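Local coordinates for aminopeptidase-like protein (Chaetomium thermophilum, PDB 5JM6) that binds zinc and probably acts as an M18-family metalloaminopeptidase, forming a dodecamer associated with the Cvt pathway of selective autophagy, at residues Arg50-Thr55 and Gly492-Gly497; Leu174-Arg179 and Val195-Pro200; Asp327-Leu332 and Asp508-Val513. All blocks are in the same frame, centred on the assembly; numbering follows the deposited sequence.

Interaction 1: Arg50-Thr55 and Gly492-Gly497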
ATOM      1  N   ARG A  50     -56.113  15.190 -21.074  1.00 58.79           N
ATOM      2  CA  ARG A  50     -55.738  16.441 -20.420  1.00 57.54           C
ATOM      3  C   ARG A  50     -54.282  16.548 -19.919  1.00 55.71           C
ATOM      4  O   ARG A  50     -53.732  17.647 -19.929  1.00 58.69           O
ATOM      5  CB  ARG A  50     -56.689  16.721 -19.251  1.00 55.91           C
ATOM      6  CG  ARG A  50     -57.152  18.172 -19.200  1.00 72.82           C
ATOM      7  CD  ARG A  50     -58.523  18.323 -18.553  1.00 80.90           C
ATOM      8  NE  ARG A  50     -59.594  17.770 -19.379  1.00 87.53           N
ATOM      9  CZ  ARG A  50     -60.101  18.361 -20.458  1.00 86.22           C
ATOM     10  NH1 ARG A  50     -59.632  19.535 -20.863  1.00 82.73           N
ATOM     11  NH2 ARG A  50     -61.076  17.773 -21.137  1.00 82.92           N
ATOM     12  N   PRO A  51     -53.657  15.437 -19.465  1.00 51.68           N
ATOM     13  CA  PRO A  51     -52.265  15.588 -19.012  1.00 50.46           C
ATOM     14  C   PRO A  51     -51.333  16.219 -20.049  1.00 48.87           C
ATOM     15  O   PRO A  51     -50.482  17.032 -19.685  1.00 46.83           O
ATOM     16  CB  PRO A  51     -51.842  14.149 -18.713  1.00 41.03           C
ATOM     17  CG  PRO A  51     -53.095  13.492 -18.291  1.00 46.56           C
ATOM     18  CD  PRO A  51     -54.171  14.088 -19.157  1.00 53.19           C
ATOM     19  N   GLU A  52     -51.507  15.868 -21.320  1.00 52.48           N
ATOM     20  CA  GLU A  52     -50.716  16.463 -22.391  1.00 48.53           C
ATOM     21  C   GLU A  52     -50.920  17.975 -22.491  1.00 43.91           C
ATOM     22  O   GLU A  52     -50.058  18.684 -23.008  1.00 44.30           O
ATOM     23  CB  GLU A  52     -51.048  15.807 -23.735  1.00 51.29           C
ATOM     24  CG  GLU A  52     -52.533  15.604 -23.998  1.00 58.72           C
ATOM     25  CD  GLU A  52     -53.058  14.303 -23.416  1.00 62.71           C
ATOM     26  OE1 GLU A  52     -52.479  13.813 -22.424  1.00 58.90           O
ATOM     27  OE2 GLU A  52     -54.047  13.767 -23.958  1.00 68.73           O
ATOM     28  N   HIS A  53     -52.047  18.471 -21.990  1.00 48.14           N
ATOM     29  CA  HIS A  53     -52.336  19.898 -22.087  1.00 44.60           C
ATOM     30  C   HIS A  53     -51.451  20.739 -21.166  1.00 44.19           C
ATOM     31  O   HIS A  53     -51.489  21.966 -21.224  1.00 50.98           O
ATOM     32  CB  HIS A  53     -53.813  20.170 -21.782  1.00 49.44           C
ATOM     33  CG  HIS A  53     -54.748  19.660 -22.834  1.00 58.52           C
ATOM     34  ND1 HIS A  53     -56.034  19.248 -22.553  1.00 61.00           N
ATOM     35  CD2 HIS A  53     -54.586  19.498 -24.169  1.00 57.27           C
ATOM     36  CE1 HIS A  53     -56.621  18.852 -23.668  1.00 63.71           C
ATOM     37  NE2 HIS A  53     -55.763  18.993 -24.663  1.00 57.41           N
ATOM     38  N   PHE A  54     -50.680  20.089 -20.298  1.00 46.58           N
ATOM     39  CA  PHE A  54     -49.736  20.812 -19.447  1.00 39.30           C
ATOM     40  C   PHE A  54     -48.288  20.778 -19.933  1.00 38.38           C
ATOM     41  O   PHE A  54     -47.422  21.407 -19.326  1.00 37.49           O
ATOM     42  CB  PHE A  54     -49.814  20.277 -18.019  1.00 38.24           C
ATOM     43  CG  PHE A  54     -51.121  20.561 -17.351  1.00 41.69           C
ATOM     44  CD1 PHE A  54     -52.180  19.679 -17.473  1.00 42.58           C
ATOM     45  CD2 PHE A  54     -51.303  21.725 -16.624  1.00 36.16           C
ATOM     46  CE1 PHE A  54     -53.392  19.944 -16.870  1.00 42.08           C
ATOM     47  CE2 PHE A  54     -52.514  21.996 -16.017  1.00 35.55           C
ATOM     48  CZ  PHE A  54     -53.560  21.104 -16.141  1.00 34.82           C
ATOM     49  N   THR A  55     -48.022  20.065 -21.023  1.00 36.97           N
ATOM     50  CA  THR A  55     -46.642  19.881 -21.467  1.00 37.82           C
ATOM     51  C   THR A  55     -45.989  21.194 -21.904  1.00 38.09           C
ATOM     52  O   THR A  55     -44.929  21.554 -21.396  1.00 35.67           O
ATOM     53  CB  THR A  55     -46.545  18.860 -22.618  1.00 38.47           C
ATOM     54  OG1 THR A  55     -47.124  17.617 -22.203  1.00 45.24           O
ATOM     55  CG2 THR A  55     -45.089  18.625 -22.997  1.00 30.88           C
ATOM     56  N   GLY A 492     -40.667  12.296 -18.127  1.00 29.04           N
ATOM     57  CA  GLY A 492     -41.586  12.068 -19.223  1.00 32.95           C
ATOM     58  C   GLY A 492     -42.379  13.321 -19.542  1.00 32.18           C
ATOM     59  O   GLY A 492     -42.608  14.159 -18.669  1.00 35.89           O
ATOM     60  N   SER A 493     -42.804  13.446 -20.792  1.00 28.72           N
ATOM     61  CA  SER A 493     -43.528  14.632 -21.234  1.00 30.63           C
ATOM     62  C   SER A 493     -44.907  14.745 -20.589  1.00 40.85           C
ATOM     63  O   SER A 493     -45.475  15.834 -20.520  1.00 44.20           O
ATOM     64  CB  SER A 493     -43.666  14.634 -22.755  1.00 30.55           C
ATOM     65  OG  SER A 493     -44.387  13.497 -23.193  1.00 35.29           O
ATOM     66  N   LEU A 494     -45.446  13.623 -20.124  1.00 35.74           N
ATOM     67  CA  LEU A 494     -46.756  13.631 -19.479  1.00 33.92           C
ATOM     68  C   LEU A 494     -46.666  13.769 -17.970  1.00 38.17           C
ATOM     69  O   LEU A 494     -47.685  13.883 -17.291  1.00 36.18           O
ATOM     70  CB  LEU A 494     -47.523  12.357 -19.815  1.00 37.90           C
ATOM     71  CG  LEU A 494     -47.779  12.105 -21.294  1.00 33.39           C
ATOM     72  CD1 LEU A 494     -48.440  10.753 -21.461  1.00 22.40           C
ATOM     73  CD2 LEU A 494     -48.641  13.214 -21.872  1.00 40.16           C
ATOM     74  N   ASP A 495     -45.451  13.747 -17.440  1.00 37.67           N
ATOM     75  CA  ASP A 495     -45.274  13.755 -15.996  1.00 43.12           C
ATOM     76  C   ASP A 495     -45.726  15.047 -15.293  1.00 39.24           C
ATOM     77  O   ASP A 495     -46.252  14.972 -14.183  1.00 38.18           O
ATOM     78  CB  ASP A 495     -43.822  13.424 -15.652  1.00 37.65           C
ATOM     79  CG  ASP A 495     -43.599  11.926 -15.508  1.00 47.78           C
ATOM     80  OD1 ASP A 495     -44.318  11.299 -14.701  1.00 51.91           O
ATOM     81  OD2 ASP A 495     -42.733  11.370 -16.217  1.00 45.78           O
ATOM     82  N   PRO A 496     -45.519  16.231 -15.908  1.00 39.26           N
ATOM     83  CA  PRO A 496     -46.131  17.388 -15.243  1.00 37.15           C
ATOM     84  C   PRO A 496     -47.651  17.273 -15.146  1.00 39.81           C
ATOM     85  O   PRO A 496     -48.197  17.449 -14.059  1.00 31.79           O
ATOM     86  CB  PRO A 496     -45.731  18.561 -16.142  1.00 35.90           C
ATOM     87  CG  PRO A 496     -44.471  18.117 -16.789  1.00 37.32           C
ATOM     88  CD  PRO A 496     -44.639  16.642 -17.017  1.00 38.13           C
ATOM     89  N   GLY A 497     -48.306  16.935 -16.253  1.00 40.44           N
ATOM     90  CA  GLY A 497     -49.753  16.807 -16.285  1.00 36.51           C
ATOM     91  C   GLY A 497     -50.271  15.762 -15.318  1.00 37.46           C
ATOM     92  O   GLY A 497     -51.215  16.012 -14.568  1.00 38.74           O
TER
HETATM   93  O   HOH W   1     -47.912  17.015 -18.972  1.00 43.87           O
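The direct polar contact is made by T55, whose OG1 donates to S493 O at 3.0 Å. The hydroxyl comes in from above the carbonyl plane, 40° out of it. T55 OG1 lies opposite its own carbonyl carbon (chi1 -56°), which leaves CG2 packing alongside S493 CB.

A water extends this polar link. It donates to P51 O at 2.7 Å and also to S493 O, while accepting from G497 N at 2.7 Å. S493 O therefore receives both the threonine hydroxyl and the water, and the amide of G497 finds its acceptor in that same water.

The two backbones that present these groups are both compact turns leading into helices. Residues 51-54 form a 3-10 turn running into helix 55-64, and G492 to D495 is a type I beta turn at the approach to helix 495-514. In the second turn D495 OD2 takes the amide of G492 with its anti lone pair and also accepts from N413 N.

The remaining contacts are CH...O and apolar. G497 CA points a C-H at P51 O, 3.5 Å away with 155° at the hydrogen, and the same oxygen closes the 3-10 turn by accepting from F54 N. A CB on G497 would run into P51 O. F54 packs beside the glycine, its CB 3.9 Å from G497 CA, and the ring approaches that carbon obliquely. The F54 ring also packs on W312 and M316 of helix 305-320 and meets H320 edge-to-face. Farther out, L494 and E52 run side by side in the same direction, with L494 CD2 3.9 Å from E52 CA and touching the E52 OE1 end as well.

Interaction 2: Leu174-Arg179 and Val195-Pro200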
ATOM      1  N   LEU A 174     -24.049  29.455 -20.234  1.00 28.75           N
ATOM      2  CA  LEU A 174     -24.633  29.973 -19.008  1.00 29.62           C
ATOM      3  C   LEU A 174     -25.072  31.413 -19.173  1.00 30.87           C
ATOM      4  O   LEU A 174     -24.363  32.232 -19.756  1.00 31.77           O
ATOM      5  CB  LEU A 174     -23.645  29.863 -17.844  1.00 29.96           C
ATOM      6  CG  LEU A 174     -23.011  28.498 -17.578  1.00 29.78           C
ATOM      7  CD1 LEU A 174     -21.962  28.613 -16.482  1.00 27.76           C
ATOM      8  CD2 LEU A 174     -24.065  27.462 -17.212  1.00 32.08           C
ATOM      9  N   SER A 175     -26.255  31.713 -18.656  1.00 32.08           N
ATOM     10  CA  SER A 175     -26.728  33.080 -18.614  1.00 31.43           C
ATOM     11  C   SER A 175     -26.802  33.503 -17.155  1.00 36.94           C
ATOM     12  O   SER A 175     -26.496  32.715 -16.258  1.00 34.95           O
ATOM     13  CB  SER A 175     -28.088  33.213 -19.301  1.00 34.33           C
ATOM     14  OG  SER A 175     -28.377  34.568 -19.600  1.00 44.47           O
ATOM     15  N   VAL A 176     -27.198  34.746 -16.919  1.00 30.38           N
ATOM     16  CA  VAL A 176     -27.254  35.274 -15.566  1.00 24.10           C
ATOM     17  C   VAL A 176     -28.615  35.920 -15.331  1.00 31.34           C
ATOM     18  O   VAL A 176     -29.243  36.427 -16.261  1.00 34.98           O
ATOM     19  CB  VAL A 176     -26.107  36.287 -15.309  1.00 22.39           C
ATOM     20  CG1 VAL A 176     -26.283  37.535 -16.162  1.00 26.43           C
ATOM     21  CG2 VAL A 176     -26.011  36.642 -13.831  1.00 27.05           C
ATOM     22  N   GLY A 177     -29.080  35.868 -14.090  1.00 28.49           N
ATOM     23  CA  GLY A 177     -30.358  36.449 -13.733  1.00 30.77           C
ATOM     24  C   GLY A 177     -30.522  36.502 -12.233  1.00 30.26           C
ATOM     25  O   GLY A 177     -29.714  35.948 -11.487  1.00 32.31           O
ATOM     26  N   GLY A 178     -31.562  37.190 -11.785  1.00 28.33           N
ATOM     27  CA  GLY A 178     -31.812  37.315 -10.367  1.00 28.99           C
ATOM     28  C   GLY A 178     -32.504  38.622 -10.062  1.00 32.42           C
ATOM     29  O   GLY A 178     -33.191  39.193 -10.909  1.00 35.00           O
ATOM     30  N   ARG A 179     -32.320  39.096  -8.838  1.00 27.40           N
ATOM     31  CA  ARG A 179     -32.915  40.352  -8.422  1.00 35.46           C
ATOM     32  C   ARG A 179     -31.862  41.418  -8.150  1.00 38.87           C
ATOM     33  O   ARG A 179     -30.730  41.115  -7.771  1.00 34.89           O
ATOM     34  CB  ARG A 179     -33.770  40.142  -7.182  1.00 37.24           C
ATOM     35  CG  ARG A 179     -32.982  39.684  -5.980  1.00 36.79           C
ATOM     36  CD  ARG A 179     -33.859  39.716  -4.759  1.00 41.19           C
ATOM     37  NE  ARG A 179     -33.160  39.278  -3.560  1.00 41.88           N
ATOM     38  CZ  ARG A 179     -33.771  39.027  -2.409  1.00 42.41           C
ATOM     39  NH1 ARG A 179     -35.085  39.170  -2.319  1.00 38.01           N
ATOM     40  NH2 ARG A 179     -33.072  38.631  -1.354  1.00 39.03           N
ATOM     41  N   VAL A 195     -34.180  40.772 -13.170  1.00 37.52           N
ATOM     42  CA  VAL A 195     -33.351  40.971 -14.348  1.00 39.92           C
ATOM     43  C   VAL A 195     -32.947  39.626 -14.948  1.00 41.82           C
ATOM     44  O   VAL A 195     -32.877  38.613 -14.250  1.00 42.34           O
ATOM     45  CB  VAL A 195     -32.094  41.806 -14.009  1.00 43.18           C
ATOM     46  CG1 VAL A 195     -31.063  40.961 -13.282  1.00 40.30           C
ATOM     47  CG2 VAL A 195     -31.496  42.412 -15.268  1.00 47.03           C
ATOM     48  N   LYS A 196     -32.756  39.609 -16.262  1.00 40.97           N
ATOM     49  CA  LYS A 196     -32.300  38.414 -16.949  1.00 41.39           C
ATOM     50  C   LYS A 196     -31.562  38.797 -18.226  1.00 41.24           C
ATOM     51  O   LYS A 196     -32.034  39.652 -18.973  1.00 48.45           O
ATOM     52  CB  LYS A 196     -33.501  37.533 -17.272  1.00 36.08           C
ATOM     53  CG  LYS A 196     -33.225  36.058 -17.403  1.00 42.97           C
ATOM     54  CD  LYS A 196     -34.429  35.378 -18.034  1.00 51.08           C
ATOM     55  CE  LYS A 196     -35.736  35.966 -17.513  1.00 44.97           C
ATOM     56  NZ  LYS A 196     -36.824  35.830 -18.520  1.00 44.88           N
ATOM     57  N   VAL A 197     -30.451  38.136 -18.524  1.00 39.77           N
ATOM     58  CA  VAL A 197     -29.790  38.376 -19.801  1.00 47.13           C
ATOM     59  C   VAL A 197     -30.206  37.258 -20.754  1.00 48.12           C
ATOM     60  O   VAL A 197     -30.210  36.084 -20.384  1.00 44.92           O
ATOM     61  CB  VAL A 197     -28.255  38.461 -19.660  1.00 44.14           C
ATOM     62  CG1 VAL A 197     -27.602  38.588 -21.027  1.00 43.61           C
ATOM     63  CG2 VAL A 197     -27.872  39.649 -18.786  1.00 33.27           C
ATOM     64  N   ASP A 198     -30.573  37.638 -21.975  1.00 49.02           N
ATOM     65  CA  ASP A 198     -31.259  36.738 -22.901  1.00 54.54           C
ATOM     66  C   ASP A 198     -30.329  35.899 -23.775  1.00 48.76           C
ATOM     67  O   ASP A 198     -30.794  35.126 -24.613  1.00 48.48           O
ATOM     68  CB  ASP A 198     -32.201  37.545 -23.798  1.00 62.22           C
ATOM     69  CG  ASP A 198     -33.305  38.227 -23.016  1.00 69.96           C
ATOM     70  OD1 ASP A 198     -33.719  37.677 -21.973  1.00 66.32           O
ATOM     71  OD2 ASP A 198     -33.755  39.311 -23.441  1.00 73.59           O
ATOM     72  N   TRP A 199     -29.023  36.057 -23.588  1.00 44.68           N
ATOM     73  CA  TRP A 199     -28.041  35.256 -24.313  1.00 41.19           C
ATOM     74  C   TRP A 199     -26.984  34.755 -23.332  1.00 37.68           C
ATOM     75  O   TRP A 199     -26.832  35.326 -22.251  1.00 39.22           O
ATOM     76  CB  TRP A 199     -27.402  36.067 -25.446  1.00 37.83           C
ATOM     77  CG  TRP A 199     -26.380  37.058 -24.987  1.00 37.92           C
ATOM     78  CD1 TRP A 199     -25.059  36.819 -24.735  1.00 37.00           C
ATOM     79  CD2 TRP A 199     -26.587  38.453 -24.741  1.00 38.27           C
ATOM     80  NE1 TRP A 199     -24.435  37.976 -24.338  1.00 37.28           N
ATOM     81  CE2 TRP A 199     -25.351  38.994 -24.335  1.00 37.66           C
ATOM     82  CE3 TRP A 199     -27.699  39.297 -24.821  1.00 39.51           C
ATOM     83  CZ2 TRP A 199     -25.195  40.339 -24.010  1.00 36.80           C
ATOM     84  CZ3 TRP A 199     -27.543  40.632 -24.499  1.00 46.01           C
ATOM     85  CH2 TRP A 199     -26.300  41.140 -24.098  1.00 44.83           C
ATOM     86  N   PRO A 200     -26.272  33.668 -23.681  1.00 34.90           N
ATOM     87  CA  PRO A 200     -25.271  33.150 -22.737  1.00 30.82           C
ATOM     88  C   PRO A 200     -24.112  34.117 -22.502  1.00 30.03           C
ATOM     89  O   PRO A 200     -23.422  34.484 -23.454  1.00 31.24           O
ATOM     90  CB  PRO A 200     -24.768  31.873 -23.426  1.00 30.69           C
ATOM     91  CG  PRO A 200     -25.804  31.542 -24.459  1.00 33.58           C
ATOM     92  CD  PRO A 200     -26.369  32.846 -24.898  1.00 33.21           C
TER
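S175 reaches across to the segment that follows strand 190-196 with its hydroxyl, OG donating to V197 O; the modelled 2.5 Å is shorter than usual, and its exact value is doubtful at this resolution. The oxygen lies anti to the S175 backbone N (chi1 -163°) and meets the carbonyl from above its plane. With an alanine here, V197 O would probably be left without this hydroxyl donor and the chain beyond V197 less firmly held.

Next to it V197 N donates to V176 O at 3.1 Å, almost straight (168° at the hydrogen), and the two valines touch through V176 CG1 and V197 CG2 at 3.7 Å. The regular ladder continues in G178 and V195, a hydrogen-bonded antiparallel pair with G178 N to V195 O at 3.1 Å and V195 N to G178 O at 2.9 Å; G177 and K196 form the non-hydrogen-bonded pair between.

These strands are the beta hairpin 174-183/190-196 in the six-stranded antiparallel sheet, consistent with the dimerisation domain of M18 enzymes. G178 has backbone angles at which a CB would run into the preceding carbonyl oxygen.

Outside the ladder, V197 CG1 sits 3.7 Å above the centre of the W199 indole, and V197 and W199 both pack on L264 of helix 259-268. W199 NE1 donates to G294 O of a second subunit, where K297 of that subunit makes a cation-pi contact with the ring.

Interaction 3: Asp327-Leu332 and Asp508-Val513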
ATOM      1  N   ASP A 327     -67.628  22.432  -0.141  1.00 40.59           N
ATOM      2  CA  ASP A 327     -66.252  22.248   0.329  1.00 36.60           C
ATOM      3  C   ASP A 327     -66.052  22.882   1.697  1.00 31.89           C
ATOM      4  O   ASP A 327     -66.181  24.095   1.855  1.00 33.77           O
ATOM      5  CB  ASP A 327     -65.246  22.856  -0.652  1.00 34.80           C
ATOM      6  CG  ASP A 327     -65.011  21.987  -1.869  1.00 39.92           C
ATOM      7  OD1 ASP A 327     -65.192  20.755  -1.772  1.00 45.68           O
ATOM      8  OD2 ASP A 327     -64.629  22.543  -2.921  1.00 33.44           O
ATOM      9  N   GLY A 328     -65.689  22.062   2.677  1.00 32.87           N
ATOM     10  CA  GLY A 328     -65.555  22.538   4.039  1.00 30.39           C
ATOM     11  C   GLY A 328     -64.123  22.758   4.475  1.00 34.37           C
ATOM     12  O   GLY A 328     -63.880  23.302   5.550  1.00 36.16           O
ATOM     13  N   VAL A 329     -63.167  22.339   3.651  1.00 31.23           N
ATOM     14  CA  VAL A 329     -61.771  22.473   4.035  1.00 28.12           C
ATOM     15  C   VAL A 329     -61.102  23.661   3.361  1.00 35.73           C
ATOM     16  O   VAL A 329     -61.664  24.283   2.459  1.00 33.80           O
ATOM     17  CB  VAL A 329     -60.973  21.198   3.686  1.00 29.53           C
ATOM     18  CG1 VAL A 329     -61.627  19.980   4.309  1.00 27.09           C
ATOM     19  CG2 VAL A 329     -60.856  21.037   2.175  1.00 29.45           C
ATOM     20  N   ILE A 330     -59.873  23.934   3.783  1.00 36.42           N
ATOM     21  CA  ILE A 330     -59.027  24.921   3.136  1.00 29.01           C
ATOM     22  C   ILE A 330     -58.053  24.168   2.244  1.00 30.75           C
ATOM     23  O   ILE A 330     -57.464  23.172   2.664  1.00 30.57           O
ATOM     24  CB  ILE A 330     -58.261  25.793   4.159  1.00 31.40           C
ATOM     25  CG1 ILE A 330     -59.219  26.750   4.873  1.00 35.91           C
ATOM     26  CG2 ILE A 330     -57.144  26.572   3.480  1.00 31.42           C
ATOM     27  CD1 ILE A 330     -58.565  27.565   5.971  1.00 36.32           C
ATOM     28  N   LYS A 331     -57.909  24.621   1.004  1.00 30.79           N
ATOM     29  CA  LYS A 331     -56.976  24.006   0.070  1.00 34.04           C
ATOM     30  C   LYS A 331     -55.771  24.913  -0.106  1.00 32.62           C
ATOM     31  O   LYS A 331     -55.908  26.055  -0.530  1.00 35.18           O
ATOM     32  CB  LYS A 331     -57.653  23.738  -1.271  1.00 27.98           C
ATOM     33  CG  LYS A 331     -58.783  22.736  -1.182  1.00 24.25           C
ATOM     34  CD  LYS A 331     -59.604  22.723  -2.451  1.00 26.38           C
ATOM     35  CE  LYS A 331     -60.857  21.888  -2.271  1.00 27.07           C
ATOM     36  NZ  LYS A 331     -61.536  21.639  -3.568  1.00 34.62           N
ATOM     37  N   LEU A 332     -54.591  24.392   0.215  1.00 27.81           N
ATOM     38  CA  LEU A 332     -53.404  25.223   0.368  1.00 29.76           C
ATOM     39  C   LEU A 332     -52.181  24.628  -0.324  1.00 29.76           C
ATOM     40  O   LEU A 332     -51.971  23.416  -0.302  1.00 30.22           O
ATOM     41  CB  LEU A 332     -53.118  25.432   1.862  1.00 28.56           C
ATOM     42  CG  LEU A 332     -51.993  26.350   2.352  1.00 31.78           C
ATOM     43  CD1 LEU A 332     -52.346  26.910   3.725  1.00 20.41           C
ATOM     44  CD2 LEU A 332     -50.649  25.627   2.408  1.00 23.08           C
ATOM     45  N   ASP A 508     -59.083  18.100  -3.971  1.00 34.74           N
ATOM     46  CA  ASP A 508     -60.523  17.986  -4.181  1.00 32.10           C
ATOM     47  C   ASP A 508     -61.162  16.875  -3.344  1.00 34.50           C
ATOM     48  O   ASP A 508     -62.287  17.028  -2.872  1.00 39.56           O
ATOM     49  CB  ASP A 508     -60.838  17.757  -5.665  1.00 33.26           C
ATOM     50  CG  ASP A 508     -60.588  18.991  -6.518  1.00 36.96           C
ATOM     51  OD1 ASP A 508     -60.280  20.062  -5.953  1.00 34.95           O
ATOM     52  OD2 ASP A 508     -60.718  18.892  -7.755  1.00 37.92           O
ATOM     53  N   PHE A 509     -60.474  15.747  -3.194  1.00 33.21           N
ATOM     54  CA  PHE A 509     -61.072  14.599  -2.513  1.00 31.83           C
ATOM     55  C   PHE A 509     -60.681  14.343  -1.053  1.00 33.70           C
ATOM     56  O   PHE A 509     -61.243  13.440  -0.433  1.00 31.93           O
ATOM     57  CB  PHE A 509     -60.782  13.329  -3.311  1.00 37.65           C
ATOM     58  CG  PHE A 509     -61.617  13.190  -4.549  1.00 35.92           C
ATOM     59  CD1 PHE A 509     -62.980  12.969  -4.458  1.00 40.83           C
ATOM     60  CD2 PHE A 509     -61.037  13.269  -5.804  1.00 38.41           C
ATOM     61  CE1 PHE A 509     -63.754  12.837  -5.596  1.00 41.75           C
ATOM     62  CE2 PHE A 509     -61.804  13.135  -6.946  1.00 39.30           C
ATOM     63  CZ  PHE A 509     -63.165  12.919  -6.842  1.00 37.23           C
ATOM     64  N   TRP A 510     -59.750  15.114  -0.496  1.00 30.30           N
ATOM     65  CA  TRP A 510     -59.260  14.806   0.850  1.00 28.34           C
ATOM     66  C   TRP A 510     -60.380  14.782   1.887  1.00 32.45           C
ATOM     67  O   TRP A 510     -60.474  13.845   2.681  1.00 35.75           O
ATOM     68  CB  TRP A 510     -58.189  15.800   1.298  1.00 26.81           C
ATOM     69  CG  TRP A 510     -58.085  15.877   2.793  1.00 31.75           C
ATOM     70  CD1 TRP A 510     -58.411  16.942   3.581  1.00 37.84           C
ATOM     71  CD2 TRP A 510     -57.662  14.835   3.685  1.00 35.86           C
ATOM     72  NE1 TRP A 510     -58.201  16.635   4.904  1.00 37.40           N
ATOM     73  CE2 TRP A 510     -57.743  15.348   4.994  1.00 34.93           C
ATOM     74  CE3 TRP A 510     -57.216  13.521   3.500  1.00 37.32           C
ATOM     75  CZ2 TRP A 510     -57.393  14.595   6.114  1.00 34.37           C
ATOM     76  CZ3 TRP A 510     -56.870  12.776   4.615  1.00 36.00           C
ATOM     77  CH2 TRP A 510     -56.961  13.315   5.904  1.00 36.41           C
ATOM     78  N   GLU A 511     -61.231  15.804   1.868  1.00 37.67           N
ATOM     79  CA  GLU A 511     -62.305  15.925   2.851  1.00 34.59           C
ATOM     80  C   GLU A 511     -63.269  14.746   2.779  1.00 36.04           C
ATOM     81  O   GLU A 511     -63.699  14.221   3.807  1.00 35.96           O
ATOM     82  CB  GLU A 511     -63.068  17.239   2.656  1.00 36.73           C
ATOM     83  CG  GLU A 511     -64.307  17.379   3.537  1.00 33.48           C
ATOM     84  CD  GLU A 511     -65.040  18.697   3.335  1.00 39.82           C
ATOM     85  OE1 GLU A 511     -65.689  19.167   4.295  1.00 37.75           O
ATOM     86  OE2 GLU A 511     -64.972  19.260   2.222  1.00 39.17           O
ATOM     87  N   GLU A 512     -63.600  14.331   1.560  1.00 36.63           N
ATOM     88  CA  GLU A 512     -64.476  13.185   1.351  1.00 42.93           C
ATOM     89  C   GLU A 512     -63.850  11.905   1.894  1.00 43.88           C
ATOM     90  O   GLU A 512     -64.512  11.115   2.568  1.00 42.79           O
ATOM     91  CB  GLU A 512     -64.800  13.025  -0.138  1.00 42.68           C
ATOM     92  CG  GLU A 512     -65.500  11.722  -0.496  1.00 45.55           C
ATOM     93  CD  GLU A 512     -66.136  11.763  -1.874  1.00 57.14           C
ATOM     94  OE1 GLU A 512     -66.151  12.851  -2.490  1.00 49.64           O
ATOM     95  OE2 GLU A 512     -66.620  10.711  -2.342  1.00 57.95           O
ATOM     96  N   VAL A 513     -62.570  11.709   1.603  1.00 37.83           N
ATOM     97  CA  VAL A 513     -61.866  10.511   2.040  1.00 42.10           C
ATOM     98  C   VAL A 513     -61.737  10.472   3.562  1.00 43.50           C
ATOM     99  O   VAL A 513     -61.923   9.422   4.178  1.00 45.30           O
ATOM    100  CB  VAL A 513     -60.472  10.418   1.386  1.00 38.85           C
ATOM    101  CG1 VAL A 513     -59.628   9.344   2.054  1.00 31.11           C
ATOM    102  CG2 VAL A 513     -60.613  10.142  -0.103  1.00 36.08           C
TER
HETATM  103  O   HOH W   2     -63.360  19.782   0.228  1.00 38.85           O
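K331 and D508, with G328 and E511, make this a mainly polar contact between a helix and the start of a strand in the alpha/beta catalytic fold of the zinc exopeptidases. Helix 495-514 lies against the nine-stranded mixed sheet here, near where strand 330-336 begins; W510 also packs on A128 of the neighbouring strand 127-133.

The first line of evidence is a salt-bridge network. The K331 chain, extended beyond CG, crosses the D508 side chain at about a right angle and brings NZ to D508 OD1 at 3.1 Å, on the anti side of the carboxylate but 35° out of its plane. NZ also bridges to D327 OD2 at 3.3 Å, entering from above that carboxylate. Both acids have further partners: D327 OD2 accepts from A324 N, D508 OD1 from K322 N, and D508 OD2 pairs with K504. NZ donates to K322 O as well. A buried ammonium group between two carboxylates is likely to be kept charged.

V329 supplies the apolar part. Its CG1 lies against E511 CB at 3.5 Å, the two side chains sliding past each other in opposite directions, and is 4.5 Å from W510 CD1. W510 NE1 donates a hydrogen bond to R384 O.

E511 forms the other polar bond. Its CG is anti to the backbone N (chi1 173°) and the chain stays extended, which carries the carboxylate to the turn before the strand. The D327 and E511 carboxylates are like charges, OD1 and OE2 4.3 Å apart, and a water donates to both oxygens, probably easing their repulsion. On its syn side, E511 OE2 accepts from G328 N at 2.9 Å, nearly straight at 173°.

From the N terminus, residues 50-55 open a long loop that interaction 1 closes at 492-497, joining the start of the modelled chain to the approach to helix 495-514. Interaction 2 is nested inside that loop: 174-179 and 195-200 close a short hairpin in the six-stranded sheet. Later, 327-332 opens interaction 3, whose partner 508-513 comes after 492-497, so interactions 1 and 3 cross. They use the same helix, one near its beginning and the other farther along against the mixed sheet, with nearest atoms about 11 Å apart. Interactions 2 and 3 are in series, their centres 40 Å apart on opposite sides of the chain's centre.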